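Long-range contacts in tail spike protein (Acinetobacter phage vB_AbaP_AS12, PDB 6EU4), which probably serves as the trimeric receptor-binding tailspike of the phage, recognising and perhaps degrading the capsular polysaccharide of Acinetobacter baumannii: residues A[426-430]-A[451-456]; A[487-491]-A[554-560]; A[491-495]-A[529-535]; A[519-525]-A[536-542]. All blocks are in the same frame, centred on the assembly; numbering follows the deposited sequence.

Interaction 1 (A[426-430]-A[451-456]); sequences PLEEI and VDAYVK
Ile430 reaches across to the strand ending at Val455 and meets three of its residues in turn. Ile430 CB already lies 4.0 Å from Val455 CG2. The short branch comes slightly closer, Ile430 CG2 to Val455 CG2 being 3.9 Å, and the two side chains cross at a slant. The long branch continues past the valine: CG1 stands anti to the backbone N (chi1 172°) and the chain stays extended, which carries Ile430 CD1 along the strand to Ala453 CB at 4.1 Å. The same Ile430 CD1 lies 4.3 Å from Val451 CG2. Val451, Ala453 and Val455 alternate along the strand, all three with CB directed at the loop, so one isoleucine spans a single face of it. Strand 450-455 pairs in parallel with strand 414-417, one of many parallel pairings, consistent with the beta-helix of phage tailspikes; residues 426-430 form the loop leading into strand 430-432. The other branch, Val455 CG1, packs against Leu427 CB at 4.1 Å. Lys456 lies along the loop backbone, with Lys456 CG 3.8 Å from Leu427 O, and its chain bends at chi3 (-101°) to bring Lys456 NZ to Glu428 O in a weak 3.2 Å hydrogen bond. The carboxylate of Glu428 bonds to Ser394 and to the backbone N of Leu441, while that of Glu429 is held by Tyr444.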
loop_
_atom_site.group_PDB
_atom_site.type_symbol
_atom_site.label_atom_id
_atom_site.label_comp_id
_atom_site.label_asym_id
_atom_site.label_seq_id
_atom_site.Cartn_x
_atom_site.Cartn_y
_atom_site.Cartn_z
ATOM N N PRO A 426 24.523 -10.766 -5.847
ATOM C CA PRO A 426 24.557 -10.855 -4.382
ATOM C C PRO A 426 25.127 -9.622 -3.698
ATOM O O PRO A 426 26.116 -9.031 -4.143
ATOM C CB PRO A 426 25.465 -12.066 -4.134
ATOM C CG PRO A 426 25.449 -12.855 -5.381
ATOM C CD PRO A 426 25.217 -11.905 -6.496
ATOM N N LEU A 427 24.524 -9.293 -2.557
ATOM C CA LEU A 427 25.120 -8.349 -1.627
ATOM C C LEU A 427 26.388 -8.931 -1.024
ATOM O O LEU A 427 26.573 -10.148 -0.982
ATOM C CB LEU A 427 24.130 -8.001 -0.526
ATOM C CG LEU A 427 22.761 -7.476 -0.943
ATOM C CD1 LEU A 427 22.020 -6.993 0.281
ATOM C CD2 LEU A 427 22.863 -6.321 -1.952
ATOM N N GLU A 428 27.298 -8.054 -0.601
ATOM C CA GLU A 428 28.623 -8.499 -0.203
ATOM C C GLU A 428 28.906 -8.424 1.288
ATOM O O GLU A 428 29.595 -9.309 1.811
ATOM C CB GLU A 428 29.677 -7.699 -0.959
ATOM C CG GLU A 428 29.572 -7.910 -2.449
ATOM C CD GLU A 428 30.740 -7.325 -3.197
ATOM O OE1 GLU A 428 31.874 -7.843 -3.057
ATOM O OE2 GLU A 428 30.519 -6.329 -3.905
ATOM N N GLU A 429 28.441 -7.394 1.989
ATOM C CA GLU A 429 28.799 -7.247 3.399
ATOM C C GLU A 429 27.936 -6.150 3.997
ATOM O O GLU A 429 27.261 -5.394 3.286
ATOM C CB GLU A 429 30.288 -6.929 3.585
ATOM C CG GLU A 429 30.712 -5.594 2.984
ATOM C CD GLU A 429 32.215 -5.330 3.081
ATOM O OE1 GLU A 429 32.972 -6.246 3.474
ATOM O OE2 GLU A 429 32.644 -4.199 2.752
ATOM N N ILE A 430 27.972 -6.070 5.321
ATOM C CA ILE A 430 27.269 -5.025 6.056
ATOM C C ILE A 430 28.107 -4.688 7.280
ATOM O O ILE A 430 28.656 -5.584 7.934
ATOM C CB ILE A 430 25.835 -5.462 6.433
ATOM C CG1 ILE A 430 25.172 -4.442 7.362
ATOM C CG2 ILE A 430 25.798 -6.846 7.057
ATOM C CD1 ILE A 430 23.655 -4.586 7.376
ATOM N N VAL A 451 20.147 0.006 11.409
ATOM C CA VAL A 451 19.856 -0.878 10.286
ATOM C C VAL A 451 19.105 -2.102 10.784
ATOM O O VAL A 451 19.307 -2.577 11.906
ATOM C CB VAL A 451 21.129 -1.321 9.533
ATOM C CG1 VAL A 451 21.833 -0.120 8.890
ATOM C CG2 VAL A 451 22.084 -2.052 10.461
ATOM N N ASP A 452 18.232 -2.620 9.914
ATOM C CA ASP A 452 17.540 -3.896 10.131
ATOM C C ASP A 452 17.445 -4.490 8.737
ATOM O O ASP A 452 16.508 -4.198 7.995
ATOM C CB ASP A 452 16.181 -3.728 10.790
ATOM C CG ASP A 452 15.479 -5.048 11.039
ATOM O OD1 ASP A 452 15.972 -6.087 10.565
ATOM O OD2 ASP A 452 14.415 -5.034 11.700
ATOM N N ALA A 453 18.457 -5.272 8.361
ATOM C CA ALA A 453 18.640 -5.624 6.963
ATOM C C ALA A 453 19.099 -7.063 6.824
ATOM O O ALA A 453 20.089 -7.480 7.443
ATOM C CB ALA A 453 19.659 -4.711 6.279
ATOM N N TYR A 454 18.388 -7.804 5.984
ATOM C CA TYR A 454 18.865 -9.112 5.565
ATOM C C TYR A 454 19.994 -8.974 4.563
ATOM O O TYR A 454 19.889 -8.241 3.566
ATOM C CB TYR A 454 17.728 -9.936 4.972
ATOM C CG TYR A 454 16.947 -10.640 6.037
ATOM C CD1 TYR A 454 15.936 -9.986 6.740
ATOM C CD2 TYR A 454 17.218 -11.963 6.352
ATOM C CE1 TYR A 454 15.231 -10.632 7.731
ATOM C CE2 TYR A 454 16.506 -12.622 7.334
ATOM C CZ TYR A 454 15.523 -11.964 8.017
ATOM O OH TYR A 454 14.842 -12.640 9.002
ATOM N N VAL A 455 21.082 -9.690 4.834
ATOM C CA VAL A 455 22.205 -9.794 3.919
ATOM C C VAL A 455 22.628 -11.260 3.860
ATOM O O VAL A 455 23.031 -11.835 4.874
ATOM C CB VAL A 455 23.381 -8.902 4.362
ATOM C CG1 VAL A 455 24.554 -9.074 3.420
ATOM C CG2 VAL A 455 22.948 -7.435 4.437
ATOM N N LYS A 456 22.529 -11.867 2.675
ATOM C CA LYS A 456 22.903 -13.275 2.463
ATOM C C LYS A 456 22.183 -14.209 3.442
ATOM O O LYS A 456 22.775 -15.132 4.001
ATOM C CB LYS A 456 24.412 -13.466 2.563
ATOM C CG LYS A 456 25.191 -12.744 1.475
ATOM C CD LYS A 456 26.659 -13.204 1.436
ATOM C CE LYS A 456 27.583 -12.215 2.106
ATOM N NZ LYS A 456 29.017 -12.487 1.777
#

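Interaction 2 (A[487-491]-A[554-560]); sequences ITNLR and GDYGQAY
Asp555 O takes two N-H donors, Arg491 NH2 at 3.0 Å and the backbone N of Gln558, which arrive from opposite faces of its carbonyl plane. The bond from Gln558 N closes a type II beta turn over residues 555-558, and the arginine donor lies well above the carbonyl plane, 54° out of it. The stronger grip on the turn is at its far end: Arg491 NH1 donates to Gln558 O over 2.8 Å, in the carbonyl plane, with an N-H...O angle of 157°. Both acceptors lie close to the guanidinium plane, so the turn meets the edge of the group. A bend at chi3 (76°) directs the arginine tip to this position, while its stem runs past the Tyr560 ring in the opposite sense, Arg491 CD standing 3.6 Å from Tyr560 CE2. The guanidinium carbon Arg491 CZ lies over the ring face, 4.8 Å from the Tyr560 centroid, in a cation-pi contact with the two planes inclined to each other. Thr488 O meets the ring edge at 3.5 Å from Tyr560 CE2, and a water joins Tyr560 OH, 2.8 Å away, to Ile487 O. Thus the loop before strand 496-501 is tied to the one after strand 547-554, beyond the parallel-stranded solenoid. Between these two segments no carboxylate meets the arginine, whose charge is probably balanced by carbonyl dipoles and the ring's pi electrons.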
loop_
_atom_site.group_PDB
_atom_site.type_symbol
_atom_site.label_atom_id
_atom_site.label_comp_id
_atom_site.label_asym_id
_atom_site.label_seq_id
_atom_site.Cartn_x
_atom_site.Cartn_y
_atom_site.Cartn_z
ATOM N N ILE A 487 37.620 -20.638 17.244
ATOM C CA ILE A 487 36.651 -20.085 18.185
ATOM C C ILE A 487 37.285 -19.074 19.124
ATOM O O ILE A 487 36.575 -18.431 19.899
ATOM C CB ILE A 487 35.968 -21.211 18.988
ATOM C CG1 ILE A 487 36.993 -22.037 19.763
ATOM C CG2 ILE A 487 35.153 -22.088 18.070
ATOM C CD1 ILE A 487 36.336 -22.915 20.862
ATOM N N THR A 488 38.601 -18.890 19.053
ATOM C CA THR A 488 39.261 -17.816 19.776
ATOM C C THR A 488 39.070 -16.467 19.102
ATOM O O THR A 488 39.119 -15.435 19.783
ATOM C CB THR A 488 40.738 -18.164 19.909
ATOM O OG1 THR A 488 40.842 -19.378 20.659
ATOM C CG2 THR A 488 41.530 -17.057 20.608
ATOM N N ASN A 489 38.807 -16.449 17.799
ATOM C CA ASN A 489 38.744 -15.214 17.023
ATOM C C ASN A 489 37.330 -14.911 16.535
ATOM O O ASN A 489 37.139 -14.422 15.416
ATOM C CB ASN A 489 39.717 -15.278 15.846
ATOM C CG ASN A 489 41.141 -15.564 16.283
ATOM O OD1 ASN A 489 41.549 -15.193 17.383
ATOM N ND2 ASN A 489 41.912 -16.227 15.413
ATOM N N LEU A 490 36.324 -15.167 17.379
ATOM C CA LEU A 490 34.929 -14.853 17.083
ATOM C C LEU A 490 34.397 -13.728 17.964
ATOM O O LEU A 490 33.175 -13.558 18.085
ATOM C CB LEU A 490 34.051 -16.099 17.245
ATOM C CG LEU A 490 34.407 -17.297 16.370
ATOM C CD1 LEU A 490 33.518 -18.503 16.704
ATOM C CD2 LEU A 490 34.265 -16.942 14.894
ATOM N N ARG A 491 35.295 -12.951 18.579
ATOM C CA ARG A 491 34.889 -11.874 19.473
ATOM C C ARG A 491 34.426 -10.633 18.722
ATOM O O ARG A 491 33.656 -9.831 19.265
ATOM C CB ARG A 491 36.061 -11.527 20.390
ATOM C CG ARG A 491 36.533 -12.763 21.169
ATOM C CD ARG A 491 37.779 -12.493 21.936
ATOM N NE ARG A 491 37.535 -11.714 23.140
ATOM C CZ ARG A 491 38.497 -11.408 24.002
ATOM N NH1 ARG A 491 39.733 -11.818 23.763
ATOM N NH2 ARG A 491 38.235 -10.704 25.098
ATOM N N GLY A 554 37.431 -14.107 28.543
ATOM C CA GLY A 554 38.294 -13.116 27.928
ATOM C C GLY A 554 37.939 -11.728 28.409
ATOM O O GLY A 554 36.810 -11.264 28.231
ATOM N N ASP A 555 38.894 -11.067 29.052
ATOM C CA ASP A 555 38.687 -9.717 29.541
ATOM C C ASP A 555 38.707 -8.740 28.369
ATOM O O ASP A 555 39.307 -9.000 27.324
ATOM C CB ASP A 555 39.772 -9.388 30.569
ATOM C CG ASP A 555 39.445 -8.188 31.467
ATOM O OD1 ASP A 555 38.343 -7.593 31.371
ATOM O OD2 ASP A 555 40.340 -7.842 32.292
ATOM N N TYR A 556 38.011 -7.625 28.548
ATOM C CA TYR A 556 37.980 -6.561 27.557
ATOM C C TYR A 556 39.398 -6.085 27.260
ATOM O O TYR A 556 40.109 -5.630 28.163
ATOM C CB TYR A 556 37.123 -5.425 28.103
ATOM C CG TYR A 556 36.784 -4.323 27.136
ATOM C CD1 TYR A 556 37.651 -3.252 26.935
ATOM C CD2 TYR A 556 35.585 -4.337 26.451
ATOM C CE1 TYR A 556 37.327 -2.227 26.060
ATOM C CE2 TYR A 556 35.246 -3.310 25.572
ATOM C CZ TYR A 556 36.124 -2.260 25.393
ATOM O OH TYR A 556 35.811 -1.240 24.520
ATOM N N GLY A 557 39.817 -6.202 25.998
ATOM C CA GLY A 557 41.154 -5.803 25.600
ATOM C C GLY A 557 42.253 -6.787 25.942
ATOM O O GLY A 557 43.436 -6.452 25.796
ATOM N N GLN A 558 41.910 -7.985 26.384
ATOM C CA GLN A 558 42.887 -9.011 26.719
ATOM C C GLN A 558 42.592 -10.278 25.934
ATOM O O GLN A 558 41.453 -10.543 25.548
ATOM C CB GLN A 558 42.867 -9.350 28.219
ATOM C CG GLN A 558 43.110 -8.180 29.136
ATOM C CD GLN A 558 44.569 -7.695 29.129
ATOM O OE1 GLN A 558 45.474 -8.382 28.655
ATOM N NE2 GLN A 558 44.786 -6.508 29.666
ATOM N N ALA A 559 43.632 -11.089 25.750
ATOM C CA ALA A 559 43.451 -12.410 25.169
ATOM C C ALA A 559 42.672 -13.311 26.128
ATOM O O ALA A 559 42.627 -13.084 27.344
ATOM C CB ALA A 559 44.801 -13.044 24.848
ATOM N N TYR A 560 42.070 -14.362 25.568
ATOM C CA TYR A 560 41.386 -15.356 26.383
ATOM C C TYR A 560 42.329 -15.941 27.424
ATOM O O TYR A 560 43.513 -16.203 27.160
ATOM C CB TYR A 560 40.844 -16.491 25.519
ATOM C CG TYR A 560 39.450 -16.286 24.939
ATOM C CD1 TYR A 560 38.321 -16.347 25.749
ATOM C CD2 TYR A 560 39.269 -16.062 23.582
ATOM C CE1 TYR A 560 37.036 -16.196 25.212
ATOM C CE2 TYR A 560 37.992 -15.908 23.036
ATOM C CZ TYR A 560 36.888 -15.970 23.848
ATOM O OH TYR A 560 35.637 -15.802 23.295
HETATM O O HOH W 1 35.614 -15.952 20.517
#

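Interaction 3 (A[491-495]-A[529-535]); sequences RGSLG and AGNNSYN
Arg491 opens the contact between two loops of the mixed sheet that follows the parallel-stranded solenoid, one leading into strand 496-501 and the other linking strands 520-526 and 535-542 of a hairpin. Arg491 NE donates to Asn535 OD1 at 2.8 Å, with an N-H...O angle of 160°. The oxygen lies near the guanidinium plane; with the amide plane nearly perpendicular to it, NE stands above the amide carbonyl plane, not on a lone pair. Asn535 OD1 also accepts from Ser533 OG at 2.7 Å, a second bond that would fix the amide's rotation. Further out, Arg491 NH2 reaches Ser533 O at 3.0 Å. The backbone oxygen Arg491 O receives a weak bond from Gly530 N. At Gly492 the two segments draw close, Gly492 CA making a CA-H...O contact to Gly530 O at 3.3 Å. Ala529 directs its methyl at the main chain that follows: Ala529 CB is 3.6 Å from both Gly492 O and Leu494 C. Leu494 itself packs on Ser476 of the third subunit, and Gly495 N is hydrogen-bonded to Ser476 OG of that same subunit. A bridging water donates to Arg491 O and Leu494 O and accepts from Asn535 ND2, 3.0 Å from the water oxygen.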
loop_
_atom_site.group_PDB
_atom_site.type_symbol
_atom_site.label_atom_id
_atom_site.label_comp_id
_atom_site.label_asym_id
_atom_site.label_seq_id
_atom_site.Cartn_x
_atom_site.Cartn_y
_atom_site.Cartn_z
ATOM N N ARG A 491 35.295 -12.951 18.579
ATOM C CA ARG A 491 34.889 -11.874 19.473
ATOM C C ARG A 491 34.426 -10.633 18.722
ATOM O O ARG A 491 33.656 -9.831 19.265
ATOM C CB ARG A 491 36.061 -11.527 20.390
ATOM C CG ARG A 491 36.533 -12.763 21.169
ATOM C CD ARG A 491 37.779 -12.493 21.936
ATOM N NE ARG A 491 37.535 -11.714 23.140
ATOM C CZ ARG A 491 38.497 -11.408 24.002
ATOM N NH1 ARG A 491 39.733 -11.818 23.763
ATOM N NH2 ARG A 491 38.235 -10.704 25.098
ATOM N N GLY A 492 34.900 -10.451 17.494
ATOM C CA GLY A 492 34.472 -9.328 16.670
ATOM C C GLY A 492 33.205 -9.586 15.875
ATOM O O GLY A 492 32.447 -8.653 15.587
ATOM N N SER A 493 32.948 -10.845 15.527
ATOM C CA SER A 493 31.890 -11.174 14.582
ATOM C C SER A 493 30.635 -11.728 15.240
ATOM O O SER A 493 29.557 -11.662 14.639
ATOM C CB SER A 493 32.400 -12.190 13.555
ATOM O OG SER A 493 32.830 -13.395 14.158
ATOM N N LEU A 494 30.741 -12.273 16.446
ATOM C CA LEU A 494 29.598 -12.830 17.148
ATOM C C LEU A 494 29.603 -12.361 18.599
ATOM O O LEU A 494 30.666 -12.135 19.186
ATOM C CB LEU A 494 29.612 -14.365 17.105
ATOM C CG LEU A 494 29.521 -15.053 15.740
ATOM C CD1 LEU A 494 29.840 -16.521 15.888
ATOM C CD2 LEU A 494 28.141 -14.863 15.126
ATOM N N GLY A 495 28.404 -12.189 19.159
ATOM C CA GLY A 495 28.247 -11.848 20.564
ATOM C C GLY A 495 27.936 -13.099 21.367
ATOM O O GLY A 495 28.756 -14.021 21.455
ATOM N N ALA A 529 29.458 -8.148 20.262
ATOM C CA ALA A 529 30.415 -8.230 19.161
ATOM C C ALA A 529 30.980 -6.842 18.870
ATOM O O ALA A 529 30.233 -5.863 18.798
ATOM C CB ALA A 529 29.738 -8.794 17.916
ATOM N N GLY A 530 32.297 -6.753 18.728
ATOM C CA GLY A 530 32.917 -5.460 18.493
ATOM C C GLY A 530 34.429 -5.576 18.461
ATOM O O GLY A 530 34.998 -6.662 18.594
ATOM N N ASN A 531 35.079 -4.420 18.278
ATOM C CA ASN A 531 36.539 -4.379 18.271
ATOM C C ASN A 531 37.116 -4.891 19.583
ATOM O O ASN A 531 38.171 -5.535 19.593
ATOM C CB ASN A 531 37.035 -2.959 18.014
ATOM C CG ASN A 531 36.824 -2.529 16.583
ATOM O OD1 ASN A 531 36.779 -3.361 15.674
ATOM N ND2 ASN A 531 36.694 -1.223 16.373
ATOM N N ASN A 532 36.455 -4.587 20.701
ATOM C CA ASN A 532 36.815 -5.126 22.004
ATOM C C ASN A 532 35.555 -5.597 22.711
ATOM O O ASN A 532 34.475 -5.044 22.507
ATOM C CB ASN A 532 37.526 -4.092 22.876
ATOM C CG ASN A 532 38.950 -3.822 22.414
ATOM O OD1 ASN A 532 39.822 -4.669 22.545
ATOM N ND2 ASN A 532 39.179 -2.640 21.856
ATOM N N SER A 533 35.702 -6.621 23.549
ATOM C CA SER A 533 34.545 -7.213 24.213
ATOM C C SER A 533 34.994 -8.057 25.405
ATOM O O SER A 533 36.109 -8.584 25.432
ATOM C CB SER A 533 33.721 -8.083 23.256
ATOM O OG SER A 533 34.523 -9.051 22.590
ATOM N N TYR A 534 34.109 -8.150 26.392
ATOM C CA TYR A 534 34.156 -9.212 27.389
ATOM C C TYR A 534 33.577 -10.474 26.779
ATOM O O TYR A 534 32.579 -10.417 26.052
ATOM C CB TYR A 534 33.332 -8.847 28.626
ATOM C CG TYR A 534 33.852 -7.673 29.377
ATOM C CD1 TYR A 534 34.835 -7.832 30.337
ATOM C CD2 TYR A 534 33.358 -6.387 29.144
ATOM C CE1 TYR A 534 35.330 -6.745 31.035
ATOM C CE2 TYR A 534 33.855 -5.309 29.838
ATOM C CZ TYR A 534 34.837 -5.502 30.782
ATOM O OH TYR A 534 35.354 -4.457 31.493
ATOM N N ASN A 535 34.178 -11.618 27.094
ATOM C CA ASN A 535 33.679 -12.883 26.566
ATOM C C ASN A 535 33.821 -14.002 27.583
ATOM O O ASN A 535 34.635 -13.953 28.510
ATOM C CB ASN A 535 34.406 -13.295 25.280
ATOM C CG ASN A 535 34.122 -12.356 24.124
ATOM O OD1 ASN A 535 34.872 -11.411 23.881
ATOM N ND2 ASN A 535 33.038 -12.605 23.419
HETATM O O HOH W 2 32.100 -10.933 21.161
#

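Interaction 4 (A[519-525]-A[536-542]); sequences PYLVQQW and AQLAFAI
Tyr520 lays one ring face over Ala541, its antiparallel partner in the hairpin of strands 520-526 and 535-542, whose segment axes run 4.7 Å apart at 169°. Ala541 CA sits 3.9 Å from the Tyr520 ring centroid, a CH-pi contact offset toward the rim, while Ala539 CB meets the ring edge. With CG anti to the carbonyl carbon (chi1 -79°), the ring leans across the neighbouring strand, and its OH is bonded to Ser515 O. The same sheet face carries Val522, Gln524 and Gln537. The two glutamine amides are nearly coplanar, and Gln537 NE2 donates to Gln524 OE1 at 3.0 Å along a lone pair in the carbonyl plane. Gln537 OE1 is taken by Arg552.

On the other face Trp525 and Leu538 lie side by side and point the same way, the leucine at the indole edge, with Trp525 CZ3 3.7 Å from Leu538 CB. Trp525 NE1 bonds Gln523 of the third subunit, and its ring meets Phe540 there, so this face joins the subunits. Between the faces, paired backbone bonds hold the register; at the Trp525 end the N-H...O angle is 178° for Trp525 N to Ala536 O, 2.7 Å long.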
loop_
_atom_site.group_PDB
_atom_site.type_symbol
_atom_site.label_atom_id
_atom_site.label_comp_id
_atom_site.label_asym_id
_atom_site.label_seq_id
_atom_site.Cartn_x
_atom_site.Cartn_y
_atom_site.Cartn_z
ATOM N N PRO A 519 33.963 -33.743 18.259
ATOM C CA PRO A 519 33.036 -32.663 17.904
ATOM C C PRO A 519 32.648 -31.856 19.133
ATOM O O PRO A 519 32.740 -32.340 20.262
ATOM C CB PRO A 519 31.832 -33.408 17.324
ATOM C CG PRO A 519 31.872 -34.743 17.984
ATOM C CD PRO A 519 33.331 -35.071 18.202
ATOM N N TYR A 520 32.182 -30.622 18.894
ATOM C CA TYR A 520 31.853 -29.687 19.970
ATOM C C TYR A 520 30.528 -28.974 19.758
ATOM O O TYR A 520 30.119 -28.682 18.630
ATOM C CB TYR A 520 32.898 -28.574 20.116
ATOM C CG TYR A 520 34.158 -28.950 20.847
ATOM C CD1 TYR A 520 35.158 -29.682 20.222
ATOM C CD2 TYR A 520 34.367 -28.535 22.156
ATOM C CE1 TYR A 520 36.325 -30.004 20.888
ATOM C CE2 TYR A 520 35.525 -28.848 22.824
ATOM C CZ TYR A 520 36.501 -29.583 22.197
ATOM O OH TYR A 520 37.660 -29.912 22.867
ATOM N N LEU A 521 29.874 -28.680 20.875
ATOM C CA LEU A 521 28.974 -27.547 21.004
ATOM C C LEU A 521 29.646 -26.531 21.913
ATOM O O LEU A 521 30.259 -26.907 22.916
ATOM C CB LEU A 521 27.629 -27.967 21.593
ATOM C CG LEU A 521 26.721 -28.764 20.664
ATOM C CD1 LEU A 521 25.564 -29.379 21.432
ATOM C CD2 LEU A 521 26.200 -27.842 19.572
ATOM N N VAL A 522 29.548 -25.253 21.549
ATOM C CA VAL A 522 30.146 -24.164 22.314
ATOM C C VAL A 522 29.102 -23.072 22.485
ATOM O O VAL A 522 28.482 -22.635 21.507
ATOM C CB VAL A 522 31.400 -23.591 21.625
ATOM C CG1 VAL A 522 31.981 -22.433 22.454
ATOM C CG2 VAL A 522 32.452 -24.682 21.386
ATOM N N GLN A 523 28.888 -22.648 23.721
ATOM C CA GLN A 523 28.133 -21.440 24.001
ATOM C C GLN A 523 29.143 -20.321 24.185
ATOM O O GLN A 523 29.981 -20.393 25.088
ATOM C CB GLN A 523 27.280 -21.583 25.254
ATOM C CG GLN A 523 26.642 -20.261 25.731
ATOM C CD GLN A 523 25.447 -19.868 24.878
ATOM O OE1 GLN A 523 24.463 -20.604 24.782
ATOM N NE2 GLN A 523 25.530 -18.708 24.241
ATOM N N GLN A 524 29.059 -19.292 23.347
ATOM C CA GLN A 524 29.837 -18.075 23.553
ATOM C C GLN A 524 28.951 -17.010 24.189
ATOM O O GLN A 524 27.786 -16.846 23.817
ATOM C CB GLN A 524 30.425 -17.550 22.240
ATOM C CG GLN A 524 31.141 -16.206 22.422
ATOM C CD GLN A 524 31.953 -15.825 21.213
ATOM O OE1 GLN A 524 32.922 -16.497 20.886
ATOM N NE2 GLN A 524 31.570 -14.734 20.543
ATOM N N TRP A 525 29.492 -16.319 25.182
ATOM C CA TRP A 525 28.872 -15.125 25.721
ATOM C C TRP A 525 29.758 -13.924 25.418
ATOM O O TRP A 525 30.981 -14.044 25.280
ATOM C CB TRP A 525 28.679 -15.227 27.229
ATOM C CG TRP A 525 27.647 -16.209 27.713
ATOM C CD1 TRP A 525 26.330 -15.972 27.869
ATOM C CD2 TRP A 525 27.868 -17.564 28.158
ATOM N NE1 TRP A 525 25.695 -17.088 28.364
ATOM C CE2 TRP A 525 26.619 -18.079 28.547
ATOM C CE3 TRP A 525 28.990 -18.388 28.243
ATOM C CZ2 TRP A 525 26.467 -19.371 29.059
ATOM C CZ3 TRP A 525 28.828 -19.685 28.720
ATOM C CH2 TRP A 525 27.582 -20.155 29.126
ATOM N N ALA A 536 33.006 -15.027 27.373
ATOM C CA ALA A 536 33.139 -16.304 28.064
ATOM C C ALA A 536 32.690 -17.393 27.108
ATOM O O ALA A 536 31.880 -17.149 26.210
ATOM C CB ALA A 536 32.299 -16.332 29.341
ATOM N N GLN A 537 33.209 -18.602 27.306
ATOM C CA GLN A 537 32.788 -19.735 26.503
ATOM C C GLN A 537 32.648 -20.964 27.385
ATOM O O GLN A 537 33.451 -21.186 28.295
ATOM C CB GLN A 537 33.761 -20.028 25.353
ATOM C CG GLN A 537 33.828 -18.931 24.286
ATOM C CD GLN A 537 34.830 -19.255 23.183
ATOM O OE1 GLN A 537 35.827 -19.921 23.413
ATOM N NE2 GLN A 537 34.536 -18.809 21.965
ATOM N N LEU A 538 31.583 -21.720 27.127
ATOM C CA LEU A 538 31.360 -23.056 27.662
ATOM C C LEU A 538 31.458 -24.035 26.497
ATOM O O LEU A 538 30.684 -23.931 25.538
ATOM C CB LEU A 538 29.982 -23.147 28.316
ATOM C CG LEU A 538 29.440 -24.540 28.655
ATOM C CD1 LEU A 538 30.372 -25.321 29.558
ATOM C CD2 LEU A 538 28.046 -24.408 29.277
ATOM N N ALA A 539 32.415 -24.954 26.567
ATOM C CA ALA A 539 32.650 -25.921 25.497
ATOM C C ALA A 539 32.324 -27.329 25.970
ATOM O O ALA A 539 32.778 -27.755 27.043
ATOM C CB ALA A 539 34.095 -25.865 25.004
ATOM N N PHE A 540 31.525 -28.041 25.156
ATOM C CA PHE A 540 31.217 -29.452 25.339
ATOM C C PHE A 540 32.030 -30.247 24.322
ATOM O O PHE A 540 31.735 -30.210 23.123
ATOM C CB PHE A 540 29.727 -29.720 25.134
ATOM C CG PHE A 540 28.837 -29.046 26.137
ATOM C CD1 PHE A 540 28.534 -29.677 27.333
ATOM C CD2 PHE A 540 28.280 -27.803 25.882
ATOM C CE1 PHE A 540 27.711 -29.076 28.267
ATOM C CE2 PHE A 540 27.443 -27.199 26.824
ATOM C CZ PHE A 540 27.158 -27.840 28.007
ATOM N N ALA A 541 33.064 -30.937 24.797
ATOM C CA ALA A 541 33.843 -31.854 23.966
ATOM C C ALA A 541 33.136 -33.200 23.974
ATOM O O ALA A 541 33.256 -33.965 24.932
ATOM C CB ALA A 541 35.270 -31.966 24.489
ATOM N N ILE A 542 32.427 -33.515 22.887
ATOM C CA ILE A 542 31.422 -34.578 22.875
ATOM C C ILE A 542 32.034 -35.849 22.289
ATOM O O ILE A 542 32.348 -35.910 21.096
ATOM C CB ILE A 542 30.176 -34.151 22.088
ATOM C CG1 ILE A 542 29.562 -32.884 22.699
ATOM C CG2 ILE A 542 29.154 -35.296 22.035
ATOM C CD1 ILE A 542 28.442 -32.302 21.892
#

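Interaction 1 comes first along the chain, at the end of the parallel-stranded solenoid; its centre is about 19 Å from that of interaction 3, with nearest atoms about 9 Å apart. The other three belong to the six-stranded sheet that follows. Interactions 2 and 3 start from the same stretch and share Arg491, their centres about 7 Å apart, so one side chain ties together three loops. Interaction 4 falls between the two segments of interaction 2, its centre about 15 Å away, and its segments alternate with those of interaction 3; Gln537 meets Ile487, and Gln524 meets Leu490 and Gly495. Interactions 2, 3 and 4 all reach the third subunit, and interaction 4 also the second, so these contacts lie beside the trimer interface.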